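Local structure of putative glycosyl hydrolase (3K11) at residues 278-283 / 340-345; 209-214 / 227-232; 45-50 / 104-109. The protein probably acts as a hydrolase of carbohydrate substrates, as a member of glycosyl hydrolase family 88, although its precise function is unknown. All blocks are in the same frame, centred on the assembly; numbering follows the deposited sequence.

Overall arrangement
Along the chain the contacts come in the order 3, 2, 1, one after another, and all lie within the family 88 region, consistent with the mainly helical (α/α)6 barrel of the six-hairpin clan. Contacts 1 and 2 are neighbours with centres about 15 Å apart: Leu278 packs on Ala229, and Val281 on Ala212, so that helix 265-281 packs on both helices of contact 2, 202-217 and 222-240, and through other residues meets the end of helix 326-342. Contact 3 stands apart, its nearest atoms about 15 Å from contact 1 and about 13 Å from contact 2. It ties the loop after helix 29-45 to helix 101-128. Together the three sample two separate regions of the barrel.

Contact 1 (278-283 / 340-345); sequences LLDVLP and INKGWI
Two helices of the probable (α/α)6 barrel, 265-281 and 326-342, are joined here through Leu279 and Asp280 on the first, Lys342 at the end of the second and Trp344 just past it. A Schellman motif closes helix 326-342: Gly343 leaves helical geometry with positive phi, and its N bonds back to Ile340 O. Trp344 comes directly after this turn and carries its indole across to the other helix. The apolar evidence is the approach of Leu279 CB to Trp344 CH2, at 3.5 Å, beside the far rim of the benzo ring. Leu279 CD1 lies over one indole face, offset toward the rim, 4.3 Å above the plane. On the opposite face sits Lys342 CB, so the ring is flanked by aliphatic carbon from both helices.

The polar part centres on Asp280 OD1. It meets Trp344 CH2 at 3.6 Å, with carboxylate and ring planes 41° apart, and it is hydrogen-bonded to His338 NE2. Its link to Lys342 NZ is a long salt bridge of 3.8 Å. The lysine chain is bent twice (chi2 -77°, chi3 -81°), which leads CE to within 3.5 Å of Asp280 OD1. Two waters give the ammonium group a separate route, to backbone oxygens: one donates to Asp280 O at 2.7 Å and accepts from Lys342 NZ at 2.9 Å, whereas the other joins Leu279 O to the same NZ more weakly. The ammonium group therefore reaches the carboxylate loosely and the helix carbonyls through solvent.

His338, one turn back on helix 326-342, also sets its ring nearly perpendicular to the indole. Helix 289-304 lies against both partners, with Met293 touching Leu279 and Trp344, while Leu278 and Val281 turn to helices 202-217 and 222-240.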
loop_
_atom_site.group_PDB
_atom_site.type_symbol
_atom_site.label_atom_id
_atom_site.label_comp_id
_atom_site.label_asym_id
_atom_site.label_seq_id
_atom_site.Cartn_x
_atom_site.Cartn_y
_atom_site.Cartn_z
ATOM N N LEU A 278 10.336 20.965 20.939
ATOM C CA LEU A 278 11.628 21.606 20.671
ATOM C C LEU A 278 11.458 22.911 19.922
ATOM O O LEU A 278 12.041 23.922 20.294
ATOM C CB LEU A 278 12.541 20.637 19.907
ATOM C CG LEU A 278 13.949 21.101 19.561
ATOM C CD1 LEU A 278 14.666 21.580 20.799
ATOM C CD2 LEU A 278 14.741 19.980 18.832
ATOM N N LEU A 279 10.625 22.904 18.886
ATOM C CA LEU A 279 10.356 24.128 18.147
ATOM C C LEU A 279 9.602 25.216 18.964
ATOM O O LEU A 279 9.697 26.430 18.675
ATOM C CB LEU A 279 9.697 23.805 16.804
ATOM C CG LEU A 279 10.567 23.126 15.774
ATOM C CD1 LEU A 279 9.691 22.558 14.707
ATOM C CD2 LEU A 279 11.662 24.058 15.199
ATOM N N ASP A 280 8.880 24.795 20.012
ATOM C CA ASP A 280 8.298 25.752 20.947
ATOM C C ASP A 280 9.364 26.492 21.725
ATOM O O ASP A 280 9.132 27.588 22.201
ATOM C CB ASP A 280 7.402 25.027 21.958
ATOM C CG ASP A 280 6.033 24.635 21.385
ATOM O OD1 ASP A 280 5.616 25.145 20.305
ATOM O OD2 ASP A 280 5.339 23.818 22.071
ATOM N N VAL A 281 10.537 25.892 21.897
ATOM C CA VAL A 281 11.587 26.480 22.764
ATOM C C VAL A 281 12.677 27.206 21.970
ATOM O O VAL A 281 13.166 28.264 22.374
ATOM C CB VAL A 281 12.217 25.383 23.627
ATOM C CG1 VAL A 281 13.371 25.909 24.427
ATOM C CG2 VAL A 281 11.171 24.754 24.592
ATOM N N LEU A 282 13.092 26.643 20.838
ATOM C CA LEU A 282 14.198 27.223 20.091
ATOM C C LEU A 282 13.906 28.645 19.657
ATOM O O LEU A 282 12.853 28.899 19.088
ATOM C CB LEU A 282 14.501 26.455 18.789
ATOM C CG LEU A 282 15.050 25.034 18.911
ATOM C CD1 LEU A 282 15.312 24.459 17.519
ATOM C CD2 LEU A 282 16.341 24.991 19.836
ATOM N N PRO A 283 14.876 29.540 19.843
ATOM C CA PRO A 283 14.808 30.873 19.238
ATOM C C PRO A 283 14.580 30.742 17.760
ATOM O O PRO A 283 15.071 29.802 17.159
ATOM C CB PRO A 283 16.192 31.449 19.518
ATOM C CG PRO A 283 16.634 30.764 20.765
ATOM C CD PRO A 283 16.076 29.370 20.685
ATOM N N ILE A 340 -0.184 24.520 12.703
ATOM C CA ILE A 340 -0.962 25.529 11.983
ATOM C C ILE A 340 -1.047 26.801 12.812
ATOM O O ILE A 340 -0.789 27.918 12.284
ATOM C CB ILE A 340 -2.409 25.059 11.652
ATOM C CG1 ILE A 340 -2.390 23.872 10.666
ATOM C CG2 ILE A 340 -3.212 26.226 11.031
ATOM C CD1 ILE A 340 -3.725 23.021 10.637
ATOM N N ASN A 341 -1.378 26.635 14.092
ATOM C CA ASN A 341 -1.478 27.778 15.007
ATOM C C ASN A 341 -0.168 28.540 15.093
ATOM O O ASN A 341 -0.186 29.777 15.211
ATOM C CB ASN A 341 -1.902 27.326 16.400
ATOM C CG ASN A 341 -3.352 26.851 16.456
ATOM O OD1 ASN A 341 -4.190 27.292 15.657
ATOM N ND2 ASN A 341 -3.664 26.036 17.458
ATOM N N LYS A 342 0.957 27.823 15.059
ATOM C CA LYS A 342 2.292 28.451 15.140
ATOM C C LYS A 342 2.797 29.034 13.851
ATOM O O LYS A 342 3.799 29.712 13.857
ATOM C CB LYS A 342 3.340 27.453 15.676
ATOM C CG LYS A 342 3.084 27.010 17.075
ATOM C CD LYS A 342 3.467 28.066 18.148
ATOM C CE LYS A 342 4.923 28.083 18.451
ATOM N NZ LYS A 342 5.171 28.852 19.705
ATOM N N GLY A 343 2.123 28.787 12.745
ATOM C CA GLY A 343 2.550 29.263 11.441
ATOM C C GLY A 343 3.592 28.381 10.789
ATOM O O GLY A 343 4.229 28.824 9.849
ATOM N N TRP A 344 3.790 27.152 11.279
ATOM C CA TRP A 344 4.802 26.243 10.723
ATOM C C TRP A 344 4.348 25.482 9.484
ATOM O O TRP A 344 5.160 25.174 8.612
ATOM C CB TRP A 344 5.239 25.223 11.759
ATOM C CG TRP A 344 5.760 25.805 13.010
ATOM C CD1 TRP A 344 6.301 27.016 13.209
ATOM C CD2 TRP A 344 5.849 25.114 14.262
ATOM N NE1 TRP A 344 6.696 27.149 14.524
ATOM C CE2 TRP A 344 6.411 25.988 15.185
ATOM C CE3 TRP A 344 5.476 23.844 14.682
ATOM C CZ2 TRP A 344 6.633 25.624 16.494
ATOM C CZ3 TRP A 344 5.676 23.475 15.996
ATOM C CH2 TRP A 344 6.227 24.373 16.894
ATOM N N ILE A 345 3.055 25.188 9.397
ATOM C CA ILE A 345 2.473 24.499 8.243
ATOM C C ILE A 345 1.188 25.178 7.821
ATOM O O ILE A 345 0.605 25.999 8.519
ATOM C CB ILE A 345 2.288 22.948 8.528
ATOM C CG1 ILE A 345 1.102 22.680 9.483
ATOM C CG2 ILE A 345 3.614 22.287 8.978
ATOM C CD1 ILE A 345 0.856 21.181 9.845
HETATM O O HOH W 1 8.151 28.781 18.674
HETATM O O HOH W 2 6.786 28.862 22.055
#

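Contact 2 (209-214 / 227-232); sequences PAVAQM and AEAVKQ
Ala212 and Ala229 bring the backbones of helices 202-217 and 222-240 together, their CA atoms 5.6 Å apart and the local helix axes 8.4 Å apart at 158°, close to antiparallel. The two helices are consecutive in the chain and form an α-α hairpin, as expected in a six-hairpin barrel. The small side chains are consistent with the close spacing: Ala229 CB meets Ala212 CB at 4.2 Å and lies 3.9 Å from Ala212 N. Val211 extends the apolar seam with one branch, its CG1 trans to the backbone N (chi1 179°) and 3.7 Å from Ala229 N. That same methyl rests 4.0 Å from Glu228 CB, so only the aliphatic base of the glutamate shares in the packing. Beyond it the chain bends at chi2 and carries the carboxylate away, to a salt bridge with Arg183 and a bond of 2.9 Å that Gln232 NE2 donates to Glu228 OE2. Replacing Glu228 by an alanine would probably leave Arg183 without this charged mate and Gln232 NE2 without one of its acceptors. The amide nitrogen reaches OE2 on its anti side, 31° out of the carboxylate plane.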
loop_
_atom_site.group_PDB
_atom_site.type_symbol
_atom_site.label_atom_id
_atom_site.label_comp_id
_atom_site.label_asym_id
_atom_site.label_seq_id
_atom_site.Cartn_x
_atom_site.Cartn_y
_atom_site.Cartn_z
ATOM N N PRO A 209 12.323 16.928 25.195
ATOM C CA PRO A 209 11.577 18.050 25.788
ATOM C C PRO A 209 12.088 18.511 27.148
ATOM O O PRO A 209 12.109 19.721 27.425
ATOM C CB PRO A 209 10.138 17.522 25.856
ATOM C CG PRO A 209 10.072 16.550 24.676
ATOM C CD PRO A 209 11.407 15.836 24.839
ATOM N N ALA A 210 12.509 17.574 27.998
ATOM C CA ALA A 210 13.046 17.922 29.308
ATOM C C ALA A 210 14.298 18.793 29.170
ATOM O O ALA A 210 14.490 19.760 29.917
ATOM C CB ALA A 210 13.383 16.649 30.087
ATOM N N VAL A 211 15.183 18.380 28.261
ATOM C CA VAL A 211 16.416 19.125 28.009
ATOM C C VAL A 211 16.061 20.503 27.458
ATOM O O VAL A 211 16.586 21.500 27.926
ATOM C CB VAL A 211 17.399 18.342 27.099
ATOM C CG1 VAL A 211 18.679 19.182 26.839
ATOM C CG2 VAL A 211 17.759 16.966 27.726
ATOM N N ALA A 212 15.166 20.583 26.462
ATOM C CA ALA A 212 14.706 21.865 25.928
ATOM C C ALA A 212 14.108 22.783 27.023
ATOM O O ALA A 212 14.438 23.975 27.108
ATOM C CB ALA A 212 13.694 21.640 24.744
ATOM N N GLN A 213 13.266 22.230 27.889
ATOM C CA GLN A 213 12.684 23.033 28.962
ATOM C C GLN A 213 13.697 23.453 30.001
ATOM O O GLN A 213 13.615 24.573 30.532
ATOM C CB GLN A 213 11.496 22.293 29.602
ATOM C CG GLN A 213 10.236 22.298 28.705
ATOM C CD GLN A 213 9.629 23.653 28.543
ATOM O OE1 GLN A 213 9.679 24.477 29.444
ATOM N NE2 GLN A 213 9.049 23.915 27.376
HETATM N N MSE A 214 14.651 22.586 30.311
HETATM C CA MSE A 214 15.701 22.956 31.265
HETATM C C MSE A 214 16.503 24.140 30.766
HETATM O O MSE A 214 17.032 24.899 31.593
HETATM C CB MSE A 214 16.700 21.847 31.570
HETATM C CG MSE A 214 16.423 20.952 32.675
HETATM SE SE MSE A 214 15.887 21.641 34.364
HETATM C CE MSE A 214 17.422 21.713 35.367
ATOM N N ALA A 227 21.707 23.411 22.861
ATOM C CA ALA A 227 22.564 22.675 21.980
ATOM C C ALA A 227 22.404 21.191 22.168
ATOM O O ALA A 227 22.409 20.458 21.191
ATOM C CB ALA A 227 24.032 23.108 22.127
ATOM N N GLU A 228 22.289 20.728 23.418
ATOM C CA GLU A 228 22.130 19.279 23.664
ATOM C C GLU A 228 20.799 18.779 23.153
ATOM O O GLU A 228 20.739 17.708 22.542
ATOM C CB GLU A 228 22.293 18.969 25.140
ATOM C CG GLU A 228 22.253 17.465 25.492
ATOM C CD GLU A 228 23.395 16.669 24.884
ATOM O OE1 GLU A 228 24.399 17.270 24.415
ATOM O OE2 GLU A 228 23.292 15.428 24.899
ATOM N N ALA A 229 19.738 19.559 23.343
ATOM C CA ALA A 229 18.419 19.172 22.793
ATOM C C ALA A 229 18.455 18.981 21.278
ATOM O O ALA A 229 17.967 17.971 20.727
ATOM C CB ALA A 229 17.361 20.200 23.212
ATOM N N VAL A 230 19.072 19.937 20.587
ATOM C CA VAL A 230 19.245 19.837 19.130
ATOM C C VAL A 230 20.134 18.650 18.699
ATOM O O VAL A 230 19.831 17.925 17.745
ATOM C CB VAL A 230 19.752 21.174 18.546
ATOM C CG1 VAL A 230 20.147 21.046 17.060
ATOM C CG2 VAL A 230 18.622 22.247 18.693
ATOM N N LYS A 231 21.233 18.470 19.402
ATOM C CA LYS A 231 22.158 17.383 19.115
ATOM C C LYS A 231 21.456 16.047 19.227
ATOM O O LYS A 231 21.586 15.185 18.371
ATOM C CB LYS A 231 23.308 17.447 20.129
ATOM C CG LYS A 231 24.409 16.411 19.887
ATOM C CD LYS A 231 25.494 16.422 20.971
ATOM C CE LYS A 231 26.517 15.224 20.744
ATOM N NZ LYS A 231 27.189 14.829 21.990
ATOM N N GLN A 232 20.707 15.845 20.309
ATOM C CA GLN A 232 19.898 14.625 20.422
ATOM C C GLN A 232 18.958 14.497 19.257
ATOM O O GLN A 232 18.862 13.448 18.606
ATOM C CB GLN A 232 19.047 14.678 21.702
ATOM C CG GLN A 232 19.866 14.555 22.983
ATOM C CD GLN A 232 20.512 13.207 23.196
ATOM O OE1 GLN A 232 20.017 12.200 22.735
ATOM N NE2 GLN A 232 21.619 13.200 23.941
#

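Contact 3 (45-50 / 104-109); sequences KETPAR and TDYVQN
Hydrogen bonding carries most of this contact, through Thr47 and Tyr106. Tyr106 OH donates to Thr47 OG1 over 2.6 Å, a short bond between two hydroxyls of buried residues. Thr47 OG1 lies at the ring edge, in the plane of the phenol, and the two side chains cross at about a right angle. The threonine hydroxyl sits between the backbone N and the carbonyl carbon (chi1 52°), from where it also bonds to Ile43 O in the last turn of helix 29-45. Tyr106 OH has a second partner in Trp84 NE1, so a chain of polar groups links helix 82-98, the tyrosine, the threonine and helix 29-45. The backbone takes part as well, Thr47 O being hydrogen-bonded to Arg110 NE.

Van der Waals contact is slighter. One turn on from Tyr106, Asn109 OD1 touches Ala49 CB at 3.7 Å, two residues along the loop from Thr47; the asparagine extends with CG opposite its backbone N (chi1 175°), which brings the amide oxygen up to the methyl.

The arrangement is loop-to-helix packing: segment 45-50, the connection between helix 29-45 and strand 51-53, is held on the flank of helix 101-128, in a fold consistent with an (α/α)6 barrel, whose helices are joined by such loops.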
loop_
_atom_site.group_PDB
_atom_site.type_symbol
_atom_site.label_atom_id
_atom_site.label_comp_id
_atom_site.label_asym_id
_atom_site.label_seq_id
_atom_site.Cartn_x
_atom_site.Cartn_y
_atom_site.Cartn_z
ATOM N N LYS A 45 -11.351 11.937 38.875
ATOM C CA LYS A 45 -11.794 10.946 39.893
ATOM C C LYS A 45 -10.983 9.647 39.914
ATOM O O LYS A 45 -11.039 8.912 40.890
ATOM C CB LYS A 45 -13.323 10.668 39.891
ATOM C CG LYS A 45 -14.106 10.502 38.557
ATOM C CD LYS A 45 -13.840 9.194 37.796
ATOM C CE LYS A 45 -14.448 8.009 38.472
ATOM N NZ LYS A 45 -14.455 6.659 37.836
ATOM N N GLU A 46 -10.232 9.378 38.856
ATOM C CA GLU A 46 -9.378 8.197 38.767
ATOM C C GLU A 46 -7.910 8.406 39.043
ATOM O O GLU A 46 -7.082 7.510 38.779
ATOM C CB GLU A 46 -9.538 7.606 37.362
ATOM C CG GLU A 46 -10.891 6.977 37.144
ATOM C CD GLU A 46 -11.110 5.760 38.044
ATOM O OE1 GLU A 46 -10.158 5.271 38.697
ATOM O OE2 GLU A 46 -12.240 5.305 38.093
ATOM N N THR A 47 -7.552 9.603 39.492
ATOM C CA THR A 47 -6.181 9.928 39.838
ATOM C C THR A 47 -6.134 10.596 41.212
ATOM O O THR A 47 -5.643 11.720 41.350
ATOM C CB THR A 47 -5.530 10.803 38.747
ATOM O OG1 THR A 47 -6.352 11.952 38.449
ATOM C CG2 THR A 47 -5.286 9.944 37.461
ATOM N N PRO A 48 -6.561 9.869 42.252
ATOM C CA PRO A 48 -6.632 10.457 43.592
ATOM C C PRO A 48 -5.267 10.887 44.127
ATOM O O PRO A 48 -4.309 10.178 43.994
ATOM C CB PRO A 48 -7.229 9.338 44.444
ATOM C CG PRO A 48 -6.890 8.059 43.726
ATOM C CD PRO A 48 -6.982 8.449 42.267
ATOM N N ALA A 49 -5.214 12.053 44.739
ATOM C CA ALA A 49 -3.980 12.554 45.318
ATOM C C ALA A 49 -4.028 12.346 46.816
ATOM O O ALA A 49 -4.195 13.300 47.569
ATOM C CB ALA A 49 -3.793 14.050 44.947
ATOM N N ARG A 50 -3.914 11.096 47.261
ATOM C CA ARG A 50 -3.926 10.781 48.689
ATOM C C ARG A 50 -3.009 9.630 48.965
ATOM O O ARG A 50 -2.740 8.817 48.072
ATOM C CB ARG A 50 -5.300 10.278 49.166
ATOM C CG ARG A 50 -6.468 11.005 48.644
ATOM C CD ARG A 50 -7.759 10.560 49.314
ATOM N NE ARG A 50 -8.805 11.482 48.923
ATOM C CZ ARG A 50 -9.518 11.392 47.816
ATOM N NH1 ARG A 50 -9.380 10.370 46.984
ATOM N NH2 ARG A 50 -10.450 12.301 47.577
ATOM N N THR A 104 -5.498 23.698 35.103
ATOM C CA THR A 104 -4.236 23.933 35.800
ATOM C C THR A 104 -4.376 23.685 37.307
ATOM O O THR A 104 -3.400 23.268 37.949
ATOM C CB THR A 104 -3.617 25.285 35.505
ATOM O OG1 THR A 104 -4.642 26.259 35.391
ATOM C CG2 THR A 104 -2.770 25.229 34.206
ATOM N N ASP A 105 -5.565 23.885 37.874
ATOM C CA ASP A 105 -5.779 23.549 39.296
ATOM C C ASP A 105 -5.463 22.075 39.541
ATOM O O ASP A 105 -4.892 21.702 40.575
ATOM C CB ASP A 105 -7.220 23.759 39.719
ATOM C CG ASP A 105 -7.613 25.241 39.843
ATOM O OD1 ASP A 105 -6.726 26.121 39.756
ATOM O OD2 ASP A 105 -8.833 25.489 39.997
ATOM N N TYR A 106 -5.859 21.230 38.599
ATOM C CA TYR A 106 -5.567 19.806 38.685
ATOM C C TYR A 106 -4.079 19.534 38.743
ATOM O O TYR A 106 -3.615 18.725 39.530
ATOM C CB TYR A 106 -6.173 19.094 37.459
ATOM C CG TYR A 106 -5.859 17.630 37.354
ATOM C CD1 TYR A 106 -4.718 17.192 36.678
ATOM C CD2 TYR A 106 -6.709 16.668 37.884
ATOM C CE1 TYR A 106 -4.425 15.852 36.557
ATOM C CE2 TYR A 106 -6.414 15.296 37.763
ATOM C CZ TYR A 106 -5.256 14.915 37.099
ATOM O OH TYR A 106 -4.916 13.605 36.960
ATOM N N VAL A 107 -3.325 20.173 37.853
ATOM C CA VAL A 107 -1.895 19.947 37.767
ATOM C C VAL A 107 -1.229 20.503 39.008
ATOM O O VAL A 107 -0.364 19.874 39.607
ATOM C CB VAL A 107 -1.292 20.561 36.487
ATOM C CG1 VAL A 107 0.175 20.181 36.380
ATOM C CG2 VAL A 107 -2.064 20.035 35.199
ATOM N N GLN A 108 -1.621 21.715 39.388
ATOM C CA GLN A 108 -1.137 22.299 40.646
ATOM C C GLN A 108 -1.322 21.327 41.814
ATOM O O GLN A 108 -0.397 21.057 42.579
ATOM C CB GLN A 108 -1.889 23.603 40.934
ATOM C CG GLN A 108 -1.504 24.795 40.049
ATOM C CD GLN A 108 -0.240 25.492 40.512
ATOM O OE1 GLN A 108 0.290 25.167 41.570
ATOM N NE2 GLN A 108 0.232 26.465 39.740
ATOM N N ASN A 109 -2.528 20.796 41.937
ATOM C CA ASN A 109 -2.856 19.938 43.042
ATOM C C ASN A 109 -2.008 18.677 43.066
ATOM O O ASN A 109 -1.453 18.328 44.106
ATOM C CB ASN A 109 -4.328 19.598 42.999
ATOM C CG ASN A 109 -4.722 18.619 44.054
ATOM O OD1 ASN A 109 -4.785 17.418 43.802
ATOM N ND2 ASN A 109 -4.980 19.117 45.263
#